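Long-range contact in uncharacterized protein Rv1825/MT1873 (Mycobacterium tuberculosis, PDB 3GMG), which is of unknown function but is predicted to be a membrane protein, and is represented here by a fragment that includes its conserved DUF881 region: residues A[56-66]-A[114-125]. Residues are numbered along the deposited sequence; the frame is centred on the assembly and turned at random.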
loop_
_atom_site.group_PDB
_atom_site.type_symbol
_atom_site.label_atom_id
_atom_site.label_comp_id
_atom_site.label_asym_id
_atom_site.label_seq_id
_atom_site.Cartn_x
_atom_site.Cartn_y
_atom_site.Cartn_z
ATOM N N ASP A 56 -8.621 9.889 4.070
ATOM C CA ASP A 56 -9.866 9.261 4.564
ATOM C C ASP A 56 -10.851 8.923 3.426
ATOM O O ASP A 56 -11.492 7.863 3.438
ATOM C CB ASP A 56 -10.587 10.153 5.587
ATOM C CG ASP A 56 -9.862 10.250 6.933
ATOM O OD1 ASP A 56 -8.937 9.461 7.214
ATOM O OD2 ASP A 56 -10.240 11.156 7.712
ATOM N N VAL A 57 -10.991 9.811 2.439
ATOM C CA VAL A 57 -11.866 9.535 1.298
ATOM C C VAL A 57 -11.398 8.248 0.612
ATOM O O VAL A 57 -12.194 7.356 0.311
ATOM C CB VAL A 57 -11.860 10.701 0.261
ATOM C CG1 VAL A 57 -12.521 10.260 -1.057
ATOM C CG2 VAL A 57 -12.548 11.944 0.798
ATOM N N ILE A 58 -10.109 8.161 0.354
ATOM C CA ILE A 58 -9.537 7.019 -0.364
ATOM C C ILE A 58 -9.763 5.740 0.440
ATOM O O ILE A 58 -10.178 4.715 -0.105
ATOM C CB ILE A 58 -8.030 7.230 -0.627
ATOM C CG1 ILE A 58 -7.805 8.393 -1.601
ATOM C CG2 ILE A 58 -7.384 5.966 -1.203
ATOM C CD1 ILE A 58 -6.363 8.855 -1.626
ATOM N N ASN A 59 -9.492 5.802 1.734
ATOM C CA ASN A 59 -9.606 4.602 2.564
ATOM C C ASN A 59 -11.050 4.172 2.763
ATOM O O ASN A 59 -11.345 2.972 2.840
ATOM C CB ASN A 59 -8.911 4.819 3.912
ATOM C CG ASN A 59 -7.398 4.731 3.805
ATOM O OD1 ASN A 59 -6.881 4.013 2.944
ATOM N ND2 ASN A 59 -6.689 5.432 4.680
ATOM N N GLU A 60 -11.978 5.121 2.833
ATOM C CA GLU A 60 -13.399 4.791 2.898
ATOM C C GLU A 60 -13.845 4.079 1.613
ATOM O O GLU A 60 -14.573 3.091 1.648
ATOM C CB GLU A 60 -14.259 6.037 3.160
ATOM C CG GLU A 60 -14.111 6.529 4.589
ATOM C CD GLU A 60 -14.660 7.911 4.819
ATOM O OE1 GLU A 60 -15.580 8.325 4.085
ATOM O OE2 GLU A 60 -14.145 8.588 5.740
ATOM N N LEU A 61 -13.408 4.581 0.463
ATOM C CA LEU A 61 -13.761 3.968 -0.810
ATOM C C LEU A 61 -13.162 2.565 -0.933
ATOM O O LEU A 61 -13.830 1.650 -1.405
ATOM C CB LEU A 61 -13.331 4.851 -1.997
ATOM C CG LEU A 61 -14.094 6.177 -2.123
ATOM C CD1 LEU A 61 -13.356 7.076 -3.129
ATOM C CD2 LEU A 61 -15.549 5.937 -2.515
ATOM N N ARG A 62 -11.910 2.420 -0.512
ATOM C CA ARG A 62 -11.282 1.095 -0.479
ATOM C C ARG A 62 -12.045 0.152 0.421
ATOM O O ARG A 62 -12.274 -1.013 0.046
ATOM C CB ARG A 62 -9.859 1.193 0.017
ATOM C CG ARG A 62 -8.937 1.788 -0.946
ATOM C CD ARG A 62 -7.599 1.977 -0.285
ATOM N NE ARG A 62 -6.572 2.371 -1.229
ATOM C CZ ARG A 62 -5.470 3.043 -0.919
ATOM N NH1 ARG A 62 -5.235 3.437 0.327
ATOM N NH2 ARG A 62 -4.602 3.339 -1.873
ATOM N N ALA A 63 -12.456 0.638 1.596
ATOM C CA ALA A 63 -13.231 -0.181 2.542
ATOM C C ALA A 63 -14.444 -0.754 1.826
ATOM O O ALA A 63 -14.664 -1.968 1.861
ATOM C CB ALA A 63 -13.647 0.620 3.799
ATOM N N ALA A 64 -15.152 0.109 1.076
ATOM C CA ALA A 64 -16.398 -0.207 0.409
ATOM C C ALA A 64 -16.230 -1.017 -0.878
ATOM O O ALA A 64 -17.207 -1.205 -1.615
ATOM C CB ALA A 64 -17.149 1.105 0.084
ATOM N N GLY A 65 -15.003 -1.434 -1.175
ATOM C CA GLY A 65 -14.723 -2.349 -2.255
ATOM C C GLY A 65 -14.351 -1.699 -3.579
ATOM O O GLY A 65 -14.405 -2.339 -4.617
ATOM N N ALA A 66 -13.958 -0.429 -3.558
ATOM C CA ALA A 66 -13.494 0.203 -4.771
ATOM C C ALA A 66 -12.368 -0.544 -5.436
ATOM O O ALA A 66 -11.382 -0.913 -4.777
ATOM C CB ALA A 66 -13.065 1.662 -4.510
ATOM N N THR A 114 -22.921 0.883 -2.204
ATOM C CA THR A 114 -21.976 0.623 -1.114
ATOM C C THR A 114 -20.976 1.768 -0.996
ATOM O O THR A 114 -20.674 2.223 0.105
ATOM C CB THR A 114 -21.217 -0.689 -1.309
ATOM O OG1 THR A 114 -22.162 -1.741 -1.571
ATOM C CG2 THR A 114 -20.395 -1.036 -0.085
ATOM N N LEU A 115 -20.454 2.211 -2.145
ATOM C CA LEU A 115 -19.531 3.354 -2.147
ATOM C C LEU A 115 -20.225 4.589 -1.607
ATOM O O LEU A 115 -19.644 5.311 -0.823
ATOM C CB LEU A 115 -19.021 3.617 -3.574
ATOM C CG LEU A 115 -18.198 2.479 -4.188
ATOM C CD1 LEU A 115 -17.959 2.691 -5.687
ATOM C CD2 LEU A 115 -16.878 2.285 -3.475
ATOM N N ALA A 116 -21.473 4.835 -1.999
ATOM C CA ALA A 116 -22.213 5.978 -1.473
ATOM C C ALA A 116 -22.454 5.861 0.020
ATOM O O ALA A 116 -22.329 6.839 0.749
ATOM C CB ALA A 116 -23.526 6.164 -2.218
ATOM N N ALA A 117 -22.807 4.661 0.480
ATOM C CA ALA A 117 -23.013 4.429 1.918
ATOM C C ALA A 117 -21.765 4.774 2.717
ATOM O O ALA A 117 -21.866 5.421 3.769
ATOM C CB ALA A 117 -23.432 2.978 2.188
ATOM N N ALA A 118 -20.595 4.375 2.217
ATOM C CA ALA A 118 -19.341 4.671 2.895
ATOM C C ALA A 118 -19.176 6.164 3.062
ATOM O O ALA A 118 -18.769 6.644 4.120
ATOM C CB ALA A 118 -18.140 4.071 2.161
ATOM N N MET A 119 -19.485 6.910 2.000
ATOM C CA MET A 119 -19.358 8.365 2.088
ATOM C C MET A 119 -20.259 8.986 3.138
ATOM O O MET A 119 -19.915 10.019 3.692
ATOM C CB MET A 119 -19.596 9.031 0.726
ATOM C CG MET A 119 -18.506 8.814 -0.313
ATOM S SD MET A 119 -16.825 9.391 0.088
ATOM C CE MET A 119 -16.256 7.811 0.582
ATOM N N ASN A 120 -21.392 8.352 3.430
ATOM C CA ASN A 120 -22.353 8.882 4.390
ATOM C C ASN A 120 -22.180 8.409 5.840
ATOM O O ASN A 120 -22.979 8.763 6.692
ATOM C CB ASN A 120 -23.767 8.586 3.888
ATOM C CG ASN A 120 -24.105 9.389 2.644
ATOM O OD1 ASN A 120 -23.733 10.562 2.532
ATOM N ND2 ASN A 120 -24.791 8.758 1.690
ATOM N N ILE A 121 -21.117 7.682 6.138
ATOM C CA ILE A 121 -20.903 7.199 7.503
ATOM C C ILE A 121 -20.429 8.389 8.338
ATOM O O ILE A 121 -19.486 9.091 7.947
ATOM C CB ILE A 121 -19.870 6.079 7.538
ATOM C CG1 ILE A 121 -20.392 4.850 6.800
ATOM C CG2 ILE A 121 -19.524 5.681 8.980
ATOM C CD1 ILE A 121 -19.338 3.782 6.624
ATOM N N PRO A 122 -21.081 8.640 9.487
ATOM C CA PRO A 122 -20.645 9.770 10.309
ATOM C C PRO A 122 -19.237 9.601 10.839
ATOM O O PRO A 122 -18.781 8.478 11.083
ATOM C CB PRO A 122 -21.663 9.801 11.461
ATOM C CG PRO A 122 -22.763 8.915 11.080
ATOM C CD PRO A 122 -22.218 7.928 10.083
ATOM N N GLY A 123 -18.539 10.720 10.987
ATOM C CA GLY A 123 -17.218 10.739 11.596
ATOM C C GLY A 123 -16.044 10.571 10.659
ATOM O O GLY A 123 -14.912 10.466 11.105
ATOM N N GLY A 124 -16.294 10.542 9.355
ATOM C CA GLY A 124 -15.209 10.383 8.402
ATOM C C GLY A 124 -14.989 11.584 7.502
ATOM O O GLY A 124 -15.135 12.741 7.920
ATOM N N ALA A 125 -14.647 11.299 6.252
ATOM C CA ALA A 125 -14.206 12.327 5.319
ATOM C C ALA A 125 -15.279 13.368 5.050
ATOM O O ALA A 125 -14.982 14.567 5.013
ATOM C CB ALA A 125 -13.758 11.700 4.006
HETATM O O HOH W 1 -11.852 13.437 7.824
HETATM O O HOH W 2 -17.367 10.223 4.763
#
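Glu60 OE2 accepts a hydrogen bond from Ala125 N (2.8 Å). The N-H points at the oxygen fairly directly (157°) and meets the syn lone pair. Ala125 is the first residue of helix 125-131, next after its N-cap Gly124. The carboxylate therefore takes up an N-H that the helix itself leaves without a partner, and its negative charge probably interacts well with the helix N-terminus. The other oxygen, Glu60 OE1, receives a water that also donates to Met119 O, so both carboxylate oxygens are engaged. Glu60 CG lies anti to the carbonyl carbon (chi1 -72°) and the chain then runs extended, which carries the carboxylate across to the start of helix 125-131. Met119 CE lies alongside, 3.6 Å from Glu60 OE1. The Met119 chain is bent at chi2 (-60°) and chi3, and the same methyl reaches Leu61 CD2 at 3.7 Å.

Helix 51-63 and helix 112-119 lie on one face of the five-stranded antiparallel sheet, an arrangement consistent with a two-layer alpha/beta sandwich, in the part of the chain assigned to DUF881. The axes of segments 56-63 and 114-119 approach to 8.7 Å, running in broadly opposite directions but well inclined to each other. Alanines allow the close approach: Ala64 CB meets Ala118 CB at 3.8 Å. Leu115 CD2 fits beside them, 3.7 Å from Leu61 O, and also touches Ala64 and Ala66. One turn before Glu60, Val57 CG2 presses on Ala125 CB at 3.4 Å, a tight carbon pair.

Gly65, with positive phi, closes helix 51-63 in a Schellman motif, which brings Ala66 back toward Leu115. In segment 114-125, a type II beta turn from Ile121 to Gly124 leads into helix 125-131. Gln126 NE2 also bonds Met119 O. Toward the sheet, Leu61 and Met119 both touch Ile40 of strand 37-43, and Leu115 touches Val38.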